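Local coordinates for protein putative Acetyltransferase from the GNAT family (Novosphingobium aromaticivorans DSM 12444, PDB 3EC4) that probably transfers acyl groups, such as acetyl from an acyl-coenzyme A donor, to an acceptor that remains unidentified, at residues Ser161-Trp166 / Gly173-Leu178. Residues are numbered along the deposited sequence; the frame is centred on the assembly and turned at random.
Sequences SGVCTW and GLAARL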
ATOM      1  N   SER A 161       2.902   3.684  -2.200  1.00 26.97           N
ATOM      2  CA  SER A 161       3.273   2.372  -1.601  1.00 31.49           C
ATOM      3  C   SER A 161       4.577   1.828  -2.221  1.00 34.25           C
ATOM      4  O   SER A 161       5.075   2.342  -3.239  1.00 31.10           O
ATOM      5  CB  SER A 161       2.151   1.326  -1.731  1.00 34.76           C
ATOM      6  OG  SER A 161       2.307   0.243  -0.795  1.00 38.21           O
ATOM      7  N   GLY A 162       5.147   0.825  -1.558  1.00 35.78           N
ATOM      8  CA  GLY A 162       6.303   0.111  -2.094  1.00 35.13           C
ATOM      9  C   GLY A 162       7.586   0.914  -2.041  1.00 34.16           C
ATOM     10  O   GLY A 162       8.487   0.679  -2.863  1.00 32.78           O
ATOM     11  N   VAL A 163       7.695   1.838  -1.071  1.00 30.41           N
ATOM     12  CA  VAL A 163       8.891   2.695  -0.986  1.00 33.55           C
ATOM     13  C   VAL A 163       9.990   1.904  -0.275  1.00 34.40           C
ATOM     14  O   VAL A 163       9.907   1.645   0.924  1.00 32.91           O
ATOM     15  CB  VAL A 163       8.636   3.996  -0.207  1.00 34.09           C
ATOM     16  CG1 VAL A 163       9.907   4.838  -0.195  1.00 34.60           C
ATOM     17  CG2 VAL A 163       7.433   4.792  -0.835  1.00 32.78           C
ATOM     18  N   CYS A 164      11.037   1.532  -0.985  0.50 31.07           N
ATOM     19  CA  CYS A 164      12.089   0.799  -0.309  0.50 28.59           C
ATOM     20  C   CYS A 164      13.394   0.954  -1.020  0.50 28.94           C
ATOM     21  O   CYS A 164      13.430   1.102  -2.252  0.50 26.73           O
ATOM     22  CB  CYS A 164      11.720  -0.656  -0.253  0.50 29.98           C
ATOM     23  SG  CYS A 164      11.522  -1.287  -1.906  0.50 26.26           S
ATOM     24  N   THR A 165      14.453   0.840  -0.222  1.00 28.72           N
ATOM     25  CA  THR A 165      15.811   1.177  -0.608  1.00 28.79           C
ATOM     26  C   THR A 165      16.696   0.081  -0.034  1.00 29.39           C
ATOM     27  O   THR A 165      16.503  -0.308   1.127  1.00 28.21           O
ATOM     28  CB  THR A 165      16.263   2.556  -0.017  1.00 26.76           C
ATOM     29  OG1 THR A 165      15.333   3.596  -0.400  1.00 32.18           O
ATOM     30  CG2 THR A 165      17.660   2.926  -0.486  1.00 24.80           C
ATOM     31  N   TRP A 166      17.622  -0.457  -0.833  1.00 27.85           N
ATOM     32  CA  TRP A 166      18.597  -1.427  -0.279  1.00 28.75           C
ATOM     33  C   TRP A 166      19.348  -0.684   0.828  1.00 27.24           C
ATOM     34  O   TRP A 166      19.660   0.483   0.683  1.00 28.87           O
ATOM     35  CB  TRP A 166      19.641  -1.868  -1.320  1.00 29.25           C
ATOM     36  CG  TRP A 166      19.096  -2.749  -2.396  1.00 29.01           C
ATOM     37  CD1 TRP A 166      18.821  -2.392  -3.708  1.00 31.43           C
ATOM     38  CD2 TRP A 166      18.722  -4.113  -2.272  1.00 25.15           C
ATOM     39  NE1 TRP A 166      18.284  -3.467  -4.380  1.00 33.25           N
ATOM     40  CE2 TRP A 166      18.243  -4.539  -3.533  1.00 31.64           C
ATOM     41  CE3 TRP A 166      18.732  -5.022  -1.217  1.00 27.91           C
ATOM     42  CZ2 TRP A 166      17.800  -5.836  -3.758  1.00 33.61           C
ATOM     43  CZ3 TRP A 166      18.290  -6.300  -1.443  1.00 32.61           C
ATOM     44  CH2 TRP A 166      17.858  -6.703  -2.707  1.00 30.25           C
ATOM     45  N   GLY A 173      18.832  10.145   0.377  1.00 25.45           N
ATOM     46  CA  GLY A 173      17.661  10.906  -0.078  1.00 27.91           C
ATOM     47  C   GLY A 173      16.849  10.268  -1.188  1.00 25.55           C
ATOM     48  O   GLY A 173      16.024  10.922  -1.845  1.00 26.52           O
ATOM     49  N   LEU A 174      17.034   8.979  -1.395  1.00 25.30           N
ATOM     50  CA  LEU A 174      16.363   8.335  -2.551  1.00 25.30           C
ATOM     51  C   LEU A 174      14.874   8.233  -2.358  1.00 24.43           C
ATOM     52  O   LEU A 174      14.094   8.535  -3.304  1.00 26.55           O
ATOM     53  CB  LEU A 174      16.963   6.986  -2.867  1.00 26.98           C
ATOM     54  CG  LEU A 174      18.450   7.065  -3.214  1.00 23.66           C
ATOM     55  CD1 LEU A 174      18.993   5.685  -3.599  1.00 25.96           C
ATOM     56  CD2 LEU A 174      18.721   8.123  -4.269  1.00 26.90           C
ATOM     57  N   ALA A 175      14.468   7.803  -1.165  1.00 27.04           N
ATOM     58  CA  ALA A 175      13.041   7.637  -0.847  1.00 26.80           C
ATOM     59  C   ALA A 175      12.240   8.912  -1.073  1.00 28.16           C
ATOM     60  O   ALA A 175      11.200   8.873  -1.728  1.00 26.51           O
ATOM     61  CB  ALA A 175      12.844   7.138   0.597  1.00 28.51           C
ATOM     62  N   ALA A 176      12.747  10.041  -0.585  1.00 24.64           N
ATOM     63  CA  ALA A 176      12.096  11.319  -0.753  1.00 27.72           C
ATOM     64  C   ALA A 176      11.924  11.662  -2.229  1.00 24.85           C
ATOM     65  O   ALA A 176      10.821  11.988  -2.675  1.00 25.15           O
ATOM     66  CB  ALA A 176      12.877  12.407  -0.056  1.00 26.84           C
ATOM     67  N   ARG A 177      12.996  11.499  -2.999  1.00 25.47           N
ATOM     68  CA  ARG A 177      12.937  11.787  -4.425  1.00 25.84           C
ATOM     69  C   ARG A 177      11.947  10.897  -5.179  1.00 26.05           C
ATOM     70  O   ARG A 177      11.209  11.374  -6.029  1.00 24.04           O
ATOM     71  CB  ARG A 177      14.315  11.727  -5.043  1.00 26.17           C
ATOM     72  CG  ARG A 177      15.230  12.857  -4.581  1.00 25.66           C
ATOM     73  CD  ARG A 177      16.646  12.514  -4.881  1.00 32.15           C
ATOM     74  NE  ARG A 177      16.847  12.351  -6.316  1.00 30.89           N
ATOM     75  CZ  ARG A 177      17.912  11.772  -6.848  1.00 40.91           C
ATOM     76  NH1 ARG A 177      18.921  11.347  -6.086  1.00 35.81           N
ATOM     77  NH2 ARG A 177      17.979  11.638  -8.153  1.00 36.01           N
ATOM     78  N   LEU A 178      11.881   9.621  -4.821  1.00 24.31           N
ATOM     79  CA  LEU A 178      10.913   8.691  -5.420  1.00 25.30           C
ATOM     80  C   LEU A 178       9.459   9.030  -5.058  1.00 25.57           C
ATOM     81  O   LEU A 178       8.574   8.999  -5.931  1.00 25.10           O
ATOM     82  CB  LEU A 178      11.258   7.263  -5.005  1.00 22.68           C
ATOM     83  CG  LEU A 178      12.497   6.744  -5.783  1.00 27.28           C
ATOM     84  CD1 LEU A 178      13.206   5.574  -5.126  1.00 26.04           C
ATOM     85  CD2 LEU A 178      12.069   6.354  -7.249  1.00 23.50           C
TER
HETATM   86  O   HOH W   1      16.171   6.120   0.688  1.00 24.19           O
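In the beta-alpha-beta unit of the GNAT fold, Val163 and Thr165 near the end of strand 157-165 meet Leu174 and Ala175 in the first turn of helix 174-188. The short segments run nearly antiparallel, at 150°, with their axes 8.5 Å apart. One methyl-to-methyl touch forms the close part: Val163 CG1 lies 3.8 Å from Ala175 CB. Because that branch stands anti to the backbone N (chi1 -179°), it extends across to the alanine. Further along, Thr165 CG2 faces Leu174 CD1 at a looser 4.4 Å.

The polar link is indirect. A water sits 2.9 Å from Thr165 OG1 and accepts the N-H of Ala175, its oxygen 3.0 Å from Ala175 N. With Thr165 OG1 and Ala175 N nearly at right angles about the water oxygen (95°), it bridges the strand hydroxyl to an amide in the opening helical turn. Beneath the helix, Leu174 rests on Ile139 and Leu178 on Ala145 of the same sheet, while the carbonyl of Thr165 takes a hydrogen bond from Arg170 in the connecting loop.

Arg170, Gly173 and Ala175 fit the Q/R-x-x-G-x-G/A signature, consistent with the loop and helix start that bind the coenzyme A pyrophosphate in GNAT acetyltransferases.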